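Local coordinates for Phosphoglucomutase/phosphomannomutase family protein (Burkholderia thailandensis, PDB 3UW2) that probably moves a phosphoryl group from one position to another within a sugar phosphate, as a metal-dependent member of the phosphohexose mutase family, at residues 301-306 and 338-343; 287-292 and 369-374; 308-313 and 432-437; 183-188 and 356-361. All blocks are in the same frame, centred on the assembly; numbering follows the deposited sequence.

Interaction 1. Residues 301-306 and 338-343. With EDO (1,2-ethanediol), chain H.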
# COMPACT_ATOMS: atom_id res chain seq x y z
N GLN A 301 2.68 11.99 -16.54
CA GLN A 301 1.66 12.16 -15.47
C GLN A 301 2.20 11.59 -14.17
O GLN A 301 2.93 10.62 -14.21
CB GLN A 301 0.37 11.44 -15.86
CG GLN A 301 -0.38 12.20 -16.97
CD GLN A 301 -1.58 11.43 -17.47
OE1 GLN A 301 -1.47 10.26 -17.94
NE2 GLN A 301 -2.74 12.07 -17.35
N ILE A 302 1.83 12.18 -13.03
CA ILE A 302 2.17 11.61 -11.72
C ILE A 302 0.85 11.49 -11.01
O ILE A 302 0.11 12.50 -10.88
CB ILE A 302 3.10 12.56 -10.92
CG1 ILE A 302 4.39 12.89 -11.70
CG2 ILE A 302 3.35 12.02 -9.47
CD1 ILE A 302 5.30 11.70 -11.99
N ILE A 303 0.50 10.28 -10.62
CA ILE A 303 -0.81 10.00 -9.99
C ILE A 303 -0.74 10.04 -8.45
O ILE A 303 0.16 9.45 -7.87
CB ILE A 303 -1.36 8.63 -10.45
CG1 ILE A 303 -1.50 8.61 -12.01
CG2 ILE A 303 -2.75 8.36 -9.77
CD1 ILE A 303 -1.59 7.19 -12.65
N TYR A 304 -1.70 10.69 -7.80
CA TYR A 304 -1.78 10.58 -6.38
C TYR A 304 -3.27 10.69 -5.99
O TYR A 304 -4.10 11.00 -6.84
CB TYR A 304 -0.97 11.69 -5.72
CG TYR A 304 -1.32 13.09 -6.22
CD1 TYR A 304 -2.26 13.90 -5.55
CD2 TYR A 304 -0.70 13.62 -7.35
CE1 TYR A 304 -2.56 15.18 -5.98
CE2 TYR A 304 -0.98 14.91 -7.80
CZ TYR A 304 -1.91 15.68 -7.11
OH TYR A 304 -2.18 16.97 -7.55
N ASP A 305 -3.60 10.49 -4.71
CA ASP A 305 -5.01 10.39 -4.34
C ASP A 305 -5.49 11.70 -3.69
O ASP A 305 -4.69 12.57 -3.35
CB ASP A 305 -5.22 9.12 -3.48
CG ASP A 305 -4.65 9.27 -2.03
OD1 ASP A 305 -3.46 9.64 -1.85
OD2 ASP A 305 -5.44 9.01 -1.07
N VAL A 306 -6.80 11.87 -3.55
CA VAL A 306 -7.37 13.05 -2.95
C VAL A 306 -7.03 13.37 -1.48
O VAL A 306 -7.46 14.42 -0.95
CB VAL A 306 -8.88 12.95 -3.01
CG1 VAL A 306 -9.37 13.20 -4.47
CG2 VAL A 306 -9.33 11.64 -2.37
N ARG A 338 -2.35 1.59 -14.85
CA ARG A 338 -2.40 0.73 -16.02
C ARG A 338 -3.20 1.37 -17.18
O ARG A 338 -2.91 1.12 -18.34
CB ARG A 338 -2.93 -0.71 -15.66
CG ARG A 338 -1.93 -1.45 -14.72
CD ARG A 338 -2.62 -2.57 -13.92
NE ARG A 338 -3.36 -3.51 -14.79
CZ ARG A 338 -2.77 -4.52 -15.44
NH1 ARG A 338 -3.46 -5.34 -16.19
NH2 ARG A 338 -1.47 -4.77 -15.31
N GLU A 339 -4.17 2.19 -16.84
CA GLU A 339 -4.95 2.90 -17.87
C GLU A 339 -4.18 4.03 -18.56
O GLU A 339 -4.48 4.32 -19.70
CB GLU A 339 -6.21 3.50 -17.27
CG GLU A 339 -7.23 2.44 -17.04
CD GLU A 339 -8.50 3.00 -16.44
OE1 GLU A 339 -8.75 4.25 -16.51
OE2 GLU A 339 -9.25 2.14 -15.93
N THR A 340 -3.26 4.67 -17.85
CA THR A 340 -2.61 5.91 -18.29
C THR A 340 -1.18 5.63 -18.77
O THR A 340 -0.64 6.38 -19.58
CB THR A 340 -2.51 6.97 -17.18
OG1 THR A 340 -1.80 6.43 -16.04
CG2 THR A 340 -3.87 7.41 -16.76
N GLY A 341 -0.57 4.53 -18.29
CA GLY A 341 0.85 4.26 -18.54
C GLY A 341 1.78 5.22 -17.78
O GLY A 341 2.96 5.36 -18.14
N ALA A 342 1.27 5.91 -16.76
CA ALA A 342 2.13 6.83 -15.99
C ALA A 342 3.37 6.19 -15.34
O ALA A 342 3.36 5.04 -15.04
CB ALA A 342 1.33 7.61 -14.97
N PRO A 343 4.46 6.95 -15.17
CA PRO A 343 5.64 6.30 -14.61
C PRO A 343 5.60 6.12 -13.07
O PRO A 343 6.37 5.31 -12.57
CB PRO A 343 6.80 7.22 -15.07
CG PRO A 343 6.14 8.60 -14.98
CD PRO A 343 4.77 8.32 -15.64
C1 EDO H . -9.06 3.20 -11.53
O1 EDO H . -9.44 3.52 -12.91
C2 EDO H . -9.96 3.81 -10.47
O2 EDO H . -11.35 3.55 -10.75
O HOH W 1 0.38 8.94 -19.25

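Interaction 2. Residues 287-292 and 369-374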
# COMPACT_ATOMS: atom_id res chain seq x y z
N MET A 287 6.69 13.79 -3.80
CA MET A 287 7.32 14.96 -4.45
C MET A 287 8.79 14.68 -4.83
O MET A 287 9.25 15.02 -5.92
CB MET A 287 7.15 16.22 -3.59
CG MET A 287 5.69 16.69 -3.62
SD MET A 287 5.21 18.26 -2.85
CE MET A 287 5.15 17.87 -1.10
N LEU A 288 9.51 13.98 -3.94
CA LEU A 288 10.94 13.82 -4.14
C LEU A 288 11.16 12.81 -5.28
O LEU A 288 12.06 12.95 -6.15
CB LEU A 288 11.58 13.35 -2.80
CG LEU A 288 13.10 13.19 -2.72
CD1 LEU A 288 13.79 14.57 -2.58
CD2 LEU A 288 13.54 12.25 -1.56
N PHE A 289 10.33 11.77 -5.27
CA PHE A 289 10.40 10.79 -6.35
C PHE A 289 9.98 11.39 -7.73
O PHE A 289 10.57 11.11 -8.76
CB PHE A 289 9.46 9.61 -5.98
CG PHE A 289 9.98 8.79 -4.84
CD1 PHE A 289 11.30 8.28 -4.89
CD2 PHE A 289 9.12 8.41 -3.79
CE1 PHE A 289 11.80 7.50 -3.84
CE2 PHE A 289 9.62 7.63 -2.73
CZ PHE A 289 10.96 7.18 -2.77
N ALA A 290 8.91 12.17 -7.73
CA ALA A 290 8.37 12.76 -8.95
C ALA A 290 9.45 13.65 -9.54
O ALA A 290 9.61 13.71 -10.76
CB ALA A 290 7.14 13.64 -8.61
N GLU A 291 10.15 14.42 -8.70
CA GLU A 291 11.18 15.27 -9.24
C GLU A 291 12.22 14.43 -9.99
O GLU A 291 12.58 14.74 -11.13
CB GLU A 291 11.80 16.12 -8.14
CG GLU A 291 13.14 16.79 -8.49
CD GLU A 291 13.63 17.70 -7.35
OE1 GLU A 291 13.55 17.30 -6.14
OE2 GLU A 291 14.08 18.82 -7.66
N GLU A 292 12.73 13.40 -9.36
CA GLU A 292 13.76 12.57 -10.01
C GLU A 292 13.19 11.84 -11.28
O GLU A 292 13.81 11.84 -12.36
CB GLU A 292 14.30 11.57 -8.99
CG GLU A 292 15.56 10.85 -9.46
CD GLU A 292 15.32 9.86 -10.59
OE1 GLU A 292 14.27 9.19 -10.58
OE2 GLU A 292 16.18 9.77 -11.51
N ALA A 369 14.72 1.45 -1.53
CA ALA A 369 15.90 1.47 -2.35
C ALA A 369 15.91 2.72 -3.24
O ALA A 369 16.96 3.36 -3.40
CB ALA A 369 15.96 0.19 -3.19
N ARG A 370 14.74 3.10 -3.78
CA ARG A 370 14.70 4.23 -4.68
C ARG A 370 14.96 5.48 -3.85
O ARG A 370 15.55 6.42 -4.35
CB ARG A 370 13.34 4.34 -5.39
CG ARG A 370 13.14 3.27 -6.51
CD ARG A 370 14.05 3.53 -7.70
NE ARG A 370 13.61 4.75 -8.47
CZ ARG A 370 12.86 4.72 -9.57
NH1 ARG A 370 12.51 3.55 -10.17
NH2 ARG A 370 12.54 5.88 -10.14
N LEU A 371 14.50 5.49 -2.59
CA LEU A 371 14.69 6.69 -1.71
C LEU A 371 16.22 6.79 -1.39
O LEU A 371 16.82 7.85 -1.53
CB LEU A 371 13.84 6.50 -0.46
CG LEU A 371 13.97 7.61 0.60
CD1 LEU A 371 13.77 8.97 -0.05
CD2 LEU A 371 12.98 7.37 1.71
N LEU A 372 16.86 5.66 -1.04
CA LEU A 372 18.32 5.67 -0.79
C LEU A 372 19.13 6.15 -2.03
O LEU A 372 20.15 6.81 -1.90
CB LEU A 372 18.80 4.29 -0.34
CG LEU A 372 18.32 3.66 0.97
CD1 LEU A 372 18.77 2.22 1.06
CD2 LEU A 372 18.94 4.47 2.09
N GLU A 373 18.71 5.77 -3.23
CA GLU A 373 19.40 6.22 -4.44
C GLU A 373 19.49 7.77 -4.49
O GLU A 373 20.53 8.34 -4.88
CB GLU A 373 18.62 5.74 -5.66
CG GLU A 373 19.24 6.17 -7.00
CD GLU A 373 18.45 5.59 -8.17
OE1 GLU A 373 17.28 6.02 -8.45
OE2 GLU A 373 19.01 4.69 -8.79
N ILE A 374 18.38 8.42 -4.14
CA ILE A 374 18.28 9.86 -4.11
C ILE A 374 19.01 10.47 -2.90
O ILE A 374 19.81 11.40 -3.08
CB ILE A 374 16.82 10.33 -4.12
CG1 ILE A 374 16.12 9.90 -5.45
CG2 ILE A 374 16.72 11.85 -3.92
CD1 ILE A 374 14.62 10.05 -5.48
O HOH W 2 13.09 8.18 -8.49
O HOH W 3 17.97 8.48 -9.81

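Interaction 3. Residues 308-313 and 432-437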
# COMPACT_ATOMS: atom_id res chain seq x y z
N CYS A 308 -3.86 13.77 -0.58
CA CYS A 308 -2.48 14.25 -0.63
C CYS A 308 -2.43 15.78 -0.52
O CYS A 308 -3.39 16.41 -0.87
CB CYS A 308 -1.78 13.80 -1.90
SG CYS A 308 -1.29 12.06 -1.82
N THR A 309 -1.31 16.33 -0.08
CA THR A 309 -1.11 17.80 0.02
C THR A 309 -1.51 18.59 -1.24
O THR A 309 -1.29 18.15 -2.36
CB THR A 309 0.36 18.17 0.37
OG1 THR A 309 0.49 19.58 0.43
CG2 THR A 309 1.32 17.67 -0.62
N ARG A 310 -2.14 19.75 -1.02
CA ARG A 310 -2.37 20.77 -2.07
C ARG A 310 -1.01 21.02 -2.81
O ARG A 310 -0.99 21.31 -4.01
CB ARG A 310 -2.97 22.06 -1.42
CG ARG A 310 -3.71 22.98 -2.43
CD ARG A 310 -4.52 24.17 -1.86
NE ARG A 310 -3.80 25.45 -1.89
CZ ARG A 310 -2.66 25.71 -1.23
NH1 ARG A 310 -2.08 26.91 -1.31
NH2 ARG A 310 -2.08 24.76 -0.49
N ASN A 311 0.11 20.85 -2.13
CA ASN A 311 1.43 21.19 -2.73
C ASN A 311 1.88 20.33 -3.89
O ASN A 311 2.73 20.72 -4.68
CB ASN A 311 2.54 21.18 -1.66
CG ASN A 311 2.38 22.28 -0.65
OD1 ASN A 311 1.96 23.39 -0.99
ND2 ASN A 311 2.75 22.00 0.60
N LEU A 312 1.33 19.13 -4.01
CA LEU A 312 1.75 18.26 -5.09
C LEU A 312 1.46 18.76 -6.52
O LEU A 312 2.32 18.64 -7.40
CB LEU A 312 1.15 16.83 -4.88
CG LEU A 312 2.09 15.79 -4.30
CD1 LEU A 312 1.35 14.59 -3.66
CD2 LEU A 312 2.97 15.29 -5.45
N ALA A 313 0.27 19.27 -6.76
CA ALA A 313 -0.09 19.75 -8.10
C ALA A 313 0.97 20.73 -8.64
O ALA A 313 1.49 20.55 -9.75
CB ALA A 313 -1.47 20.42 -8.09
N ARG A 432 -13.63 17.06 -2.23
CA ARG A 432 -12.39 17.75 -1.92
C ARG A 432 -12.60 19.24 -2.22
O ARG A 432 -12.71 19.65 -3.38
CB ARG A 432 -11.21 17.15 -2.71
CG ARG A 432 -9.99 18.05 -2.51
CD ARG A 432 -8.72 17.32 -2.85
NE ARG A 432 -7.58 18.20 -2.95
CZ ARG A 432 -6.41 17.91 -2.42
NH1 ARG A 432 -6.25 16.76 -1.77
NH2 ARG A 432 -5.39 18.75 -2.56
N VAL A 433 -12.72 20.06 -1.18
CA VAL A 433 -12.89 21.44 -1.39
C VAL A 433 -11.54 22.20 -1.36
O VAL A 433 -10.82 22.17 -0.36
CB VAL A 433 -13.89 22.03 -0.35
CG1 VAL A 433 -14.12 23.51 -0.61
CG2 VAL A 433 -15.22 21.25 -0.43
N GLU A 434 -11.24 22.91 -2.44
CA GLU A 434 -9.95 23.55 -2.58
C GLU A 434 -10.08 25.05 -2.38
O GLU A 434 -10.87 25.72 -3.07
CB GLU A 434 -9.40 23.26 -3.96
CG GLU A 434 -9.46 21.80 -4.31
CD GLU A 434 -8.10 21.20 -4.42
OE1 GLU A 434 -7.17 21.74 -3.76
OE2 GLU A 434 -7.94 20.19 -5.16
N TYR A 435 -9.29 25.59 -1.44
CA TYR A 435 -9.30 27.04 -1.17
C TYR A 435 -7.98 27.62 -1.62
O TYR A 435 -7.03 26.88 -1.84
CB TYR A 435 -9.46 27.30 0.31
CG TYR A 435 -10.73 26.77 0.96
CD1 TYR A 435 -11.76 27.64 1.31
CD2 TYR A 435 -10.90 25.40 1.27
CE1 TYR A 435 -12.91 27.17 1.96
CE2 TYR A 435 -12.06 24.93 1.90
CZ TYR A 435 -13.06 25.82 2.24
OH TYR A 435 -14.22 25.38 2.86
N PRO A 436 -7.90 28.96 -1.69
CA PRO A 436 -6.61 29.55 -2.09
C PRO A 436 -5.47 29.19 -1.09
O PRO A 436 -4.29 29.19 -1.47
CB PRO A 436 -6.91 31.06 -2.10
CG PRO A 436 -8.43 31.15 -2.23
CD PRO A 436 -8.92 29.99 -1.42
N ASP A 437 -5.83 28.85 0.15
CA ASP A 437 -4.84 28.63 1.19
C ASP A 437 -4.96 27.29 1.88
O ASP A 437 -4.50 27.16 3.01
CB ASP A 437 -4.96 29.75 2.25
CG ASP A 437 -6.38 29.96 2.73
OD1 ASP A 437 -7.31 29.19 2.40
OD2 ASP A 437 -6.58 30.95 3.47

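Interaction 4. Residues 183-188 and 356-361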
# COMPACT_ATOMS: atom_id res chain seq x y z
N GLU A 183 18.76 -9.39 -6.86
CA GLU A 183 19.68 -9.11 -7.96
C GLU A 183 19.08 -8.15 -8.95
O GLU A 183 19.80 -7.40 -9.64
CB GLU A 183 20.08 -10.40 -8.69
CG GLU A 183 20.98 -11.24 -7.81
CD GLU A 183 21.01 -12.70 -8.24
OE1 GLU A 183 21.21 -12.97 -9.45
OE2 GLU A 183 20.85 -13.58 -7.36
N ARG A 184 17.74 -8.18 -9.02
CA ARG A 184 17.09 -7.32 -10.01
C ARG A 184 17.18 -5.88 -9.50
O ARG A 184 17.43 -4.96 -10.30
CB ARG A 184 15.66 -7.80 -10.34
CG ARG A 184 14.77 -6.77 -11.01
CD ARG A 184 15.23 -6.39 -12.43
NE ARG A 184 14.28 -5.45 -13.04
CZ ARG A 184 14.28 -4.13 -12.80
NH1 ARG A 184 15.17 -3.56 -11.96
NH2 ARG A 184 13.36 -3.36 -13.37
N ILE A 185 16.98 -5.65 -8.21
CA ILE A 185 17.08 -4.31 -7.67
C ILE A 185 18.55 -3.75 -7.61
O ILE A 185 18.83 -2.59 -8.02
CB ILE A 185 16.40 -4.22 -6.28
CG1 ILE A 185 14.85 -4.47 -6.43
CG2 ILE A 185 16.69 -2.85 -5.70
CD1 ILE A 185 14.12 -4.66 -5.10
N VAL A 186 19.44 -4.59 -7.10
CA VAL A 186 20.88 -4.28 -6.96
C VAL A 186 21.56 -3.95 -8.30
O VAL A 186 22.35 -3.02 -8.36
CB VAL A 186 21.59 -5.41 -6.16
CG1 VAL A 186 23.11 -5.39 -6.29
CG2 VAL A 186 21.19 -5.29 -4.68
N GLY A 187 21.24 -4.71 -9.35
CA GLY A 187 21.79 -4.48 -10.69
C GLY A 187 21.29 -3.17 -11.32
O GLY A 187 21.89 -2.72 -12.26
N ASP A 188 20.21 -2.55 -10.80
CA ASP A 188 19.74 -1.25 -11.38
C ASP A 188 19.98 -0.06 -10.44
O ASP A 188 19.85 1.07 -10.86
CB ASP A 188 18.25 -1.27 -11.84
CG ASP A 188 17.86 0.00 -12.66
OD1 ASP A 188 18.51 0.33 -13.70
OD2 ASP A 188 16.89 0.71 -12.28
N ASP A 356 8.20 3.36 -13.78
CA ASP A 356 9.58 3.73 -14.26
C ASP A 356 10.64 2.80 -13.68
O ASP A 356 10.71 2.66 -12.44
CB ASP A 356 9.84 5.16 -13.78
CG ASP A 356 11.28 5.58 -13.95
OD1 ASP A 356 11.61 5.90 -15.09
OD2 ASP A 356 12.04 5.68 -12.97
N ARG A 357 11.37 2.07 -14.54
CA ARG A 357 12.50 1.17 -14.15
C ARG A 357 12.05 -0.01 -13.31
O ARG A 357 12.86 -0.71 -12.69
CB ARG A 357 13.58 1.95 -13.35
CG ARG A 357 14.27 3.02 -14.19
CD ARG A 357 15.08 4.01 -13.34
NE ARG A 357 16.11 3.34 -12.51
CZ ARG A 357 16.61 3.89 -11.41
NH1 ARG A 357 16.20 5.13 -10.97
NH2 ARG A 357 17.46 3.20 -10.70
N TRP A 358 10.74 -0.23 -13.29
CA TRP A 358 10.19 -1.26 -12.41
C TRP A 358 8.99 -1.98 -13.03
O TRP A 358 8.93 -2.10 -14.24
CB TRP A 358 9.92 -0.63 -11.03
CG TRP A 358 9.62 -1.60 -9.87
CD1 TRP A 358 8.54 -1.57 -8.99
CD2 TRP A 358 10.50 -2.65 -9.38
NE1 TRP A 358 8.68 -2.56 -8.04
CE2 TRP A 358 9.83 -3.24 -8.24
CE3 TRP A 358 11.74 -3.18 -9.81
CZ2 TRP A 358 10.40 -4.32 -7.53
CZ3 TRP A 358 12.28 -4.24 -9.11
CH2 TRP A 358 11.62 -4.81 -8.01
N TYR A 359 8.01 -2.43 -12.23
CA TYR A 359 6.92 -3.29 -12.72
C TYR A 359 5.54 -2.69 -12.38
O TYR A 359 4.51 -3.22 -12.77
CB TYR A 359 7.02 -4.69 -12.05
CG TYR A 359 8.31 -5.33 -12.45
CD1 TYR A 359 8.41 -5.98 -13.66
CD2 TYR A 359 9.46 -5.23 -11.64
CE1 TYR A 359 9.62 -6.55 -14.07
CE2 TYR A 359 10.67 -5.81 -12.03
CZ TYR A 359 10.74 -6.43 -13.23
OH TYR A 359 11.94 -6.94 -13.62
N GLY A 360 5.54 -1.61 -11.64
CA GLY A 360 4.28 -0.88 -11.45
C GLY A 360 3.46 -1.33 -10.25
O GLY A 360 2.40 -0.75 -10.00
N PHE A 361 3.93 -2.33 -9.49
CA PHE A 361 3.26 -2.68 -8.21
C PHE A 361 3.88 -1.90 -7.06
O PHE A 361 5.08 -1.51 -7.11
CB PHE A 361 3.27 -4.21 -7.90
CG PHE A 361 4.65 -4.84 -7.98
CD1 PHE A 361 5.54 -4.70 -6.93
CD2 PHE A 361 5.02 -5.58 -9.08
CE1 PHE A 361 6.81 -5.28 -6.95
CE2 PHE A 361 6.29 -6.19 -9.14
CZ PHE A 361 7.18 -6.04 -8.08
O HOH W 4 14.86 -0.67 -11.11
O HOH W 5 11.35 -2.82 -15.33

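Interaction 1. Residues 301-306 and 338-343
The carbonyl oxygen of Gln301 is turned into hydrocarbon: no hydrogen bond crosses between 301-306 and 338-343, and this oxygen, buried by the contact, has no polar partner in the model. It faces Pro343 CD at 3.3 Å and Ala342 CB at 3.5 Å, so a methyl group and a proline ring, neither of which can donate, stand where a donor might be expected. The side chain of Gln301 makes a more conventional polar link. With CG beside the backbone N (chi1 -73°) and the chain extended beyond it, the amide crosses Thr340 obliquely, bringing OE1 to 3.5 Å from Thr340 CB. Water 1 then donates both to Gln301 OE1, at 2.6 Å, and to Thr340 O, tying the start of the strand to the last turn of helix 330-340.

Thr340 suits a helix end. Its OG1 lies between the backbone N and the carbonyl carbon (chi1 57°), accepts from Ala342 N at 3.2 Å in an ST turn, and is also hydrogen-bonded to Lys336 O. Gly341 follows with positive phi, which glycine adopts easily, and the chain turns back toward the sheet. Ile303 supplies the apolar half: its CD1 ends 3.8 Å from Ala342 CB and close to Thr340 OG1, where the small alanine allows the branched chain to come near. Strands 301-305 and 344-346 are parallel neighbours, Ile303 pairing through its backbone with Leu344 and Gly346. The contact thus packs a helix end and the following turn against the adjoining strand, as in the alpha/beta/alpha domains of phosphohexose mutases.

Interaction 2. Residues 287-292 and 369-374
Phe289 reaches out to the backbone of the facing helix, its CE1 lying 3.6 Å from Leu371 N. The ring crosses the Leu371 side chain at about a right angle. Arg370 O and Leu371 N lie in the ring plane, at its edge, while CZ meets Leu371 CB. A flat aromatic suits this place because it can slot edge-on against a helix.

Ile374 fills the next part of the interface with both branches. CG1 is anti to the carbonyl carbon (chi1 -64°), which sends CD1 to 3.8 Å from Phe289 CD1 and equally close to Glu292 CB. The Ile374 and Leu288 side chains slide past each other in opposite directions, CG2 meeting Leu288 CD2. Leu288 CD2 also packs 3.6 Å from Leu371 CD1, the two leucines crossing nearly perpendicularly.

Along one margin the contact turns polar. Bends at chi2 and chi3 curl Arg370, and its NH2 forms a long salt bridge, 3.8 Å, with Glu292 OE1; the carboxylate and guanidinium planes are 83° apart. Water 2 fits between, donating to Glu292 OE1 and accepting from Arg370 NH2 at 2.9 Å. Stronger partners lie beyond: Arg296 for Glu292 and Asp356 for Arg370, which would tend to keep the carboxylates ionised.

The segment axes approach to 10.7 Å and cross at 69°. Helix 282-296 also touches helix 311-318 through Met287 and helix 381-386 through Leu288, and Phe289 meets Phe354 of strand 352-354 edge-to-face; from helix 364-375, Leu371 rests on Phe261 of strand 259-263.

Interaction 3. Residues 308-313 and 432-437
Cys308 presents its carbonyl to Arg432, whose NH1 donates to Cys308 O at 3.0 Å with a nearly straight N-H...O angle of 166°. The donor lies in the carbonyl plane and the oxygen in the guanidinium plane. Arg432 can reach this far because its chain is extended from CG to NE, CG itself anti to the backbone N (chi1 171°). The same NH1 also bonds Val306 O, so one nitrogen holds two carbonyls after strand 301-305.

Thr309 looks away from Arg432 and caps instead: its OG1 accepts from Asn311 N at 2.9 Å, where a short hydroxyl can satisfy an amide of the turn that leads into the helix. That hydroxyl is also hydrogen-bonded to Glu456.

Arg310 contributes the largest area on its side. Its CA sits at the edge of the Arg432 guanidinium, 3.7 Å from NH2, and its aliphatic part passes Glu434, CG lying 3.9 Å from Glu434 OE1. A bend at chi3 (98°) then carries the guanidinium toward the turn beyond strand 431-435. There NH1 gives a weak hydrogen bond to Pro436 O at 3.2 Å, and Asp437 CA lies over one face of the group.

Glu434 steadies Arg432, two residues back in the same strand: Arg432 NE donates to Glu434 OE2 at 3.0 Å, meeting that oxygen from above the carboxylate plane, while Phe439 adds a cation-pi contact. Domain III is thus joined to the C-terminal domain by arginines donating to carbonyls, one bond straight and the other weak, and Glu434 and Phe439 would help hold the Arg432 guanidinium toward Cys308 O.

Interaction 4. Residues 183-188 and 356-361
Arg357 meets Asp188 side-on, NE and NH2 both donating to the one oxygen OD2, at 2.8 and 3.0 Å. NE approaches on the syn side, close to the carboxylate plane, whereas NH2 comes from well above it. The bend at chi3 turns the guanidinium into this grip. Arg357 NH2 also gives Asp188 O a weak bond and makes a salt bridge with Glu373.

The carbonyl of Arg357 accepts from Arg184 NH2 at 2.8 Å (163°), the donor standing above the carbonyl plane. Water 4 joins the same oxygen to Asp188 OD2 and Arg184 NH1.

Trp358 offers CE3 to one face of the Arg184 guanidinium, with the two planes 86° apart. Farther along the indole, Ile185 CG1 packs 3.6 Å from Trp358 CH2, an apolar fit for the six-membered ring.

Tyr359 comes from the opposite direction to Arg184 and accepts at its OH from NE, 2.8 Å away, tilted 26° from the guanidinium plane.

Helix 178-186 of domain II is thus tied to a domain III loop by two arginines, one from each side. With two N-H groups of Arg357 and a water donating to it, Asp188 OD2 is probably kept ionised, and the many partners should fix both guanidinium groups in rotation.

How the interactions relate
From the N terminus, 183-188 comes first and pairs with 356-361, so interaction 4 closes a long loop and joins domain II to domain III. Interaction 2 starts within that loop at 287-292 and ends beyond it at 369-374; the two cross, and two salt bridges connect them. Interaction 1 lies wholly inside both loops: Ile302 packs on Ala290, and Pro343 O probably bonds Asp356 N. Interaction 3 opens at 308-313, inside all three, and closes last at 432-437, crossing each and bringing in the C-terminal domain. Met287 packs against 308-313, while interactions 3 and 4 stay about 15 Å apart at their nearest atoms, although domain III takes part in both.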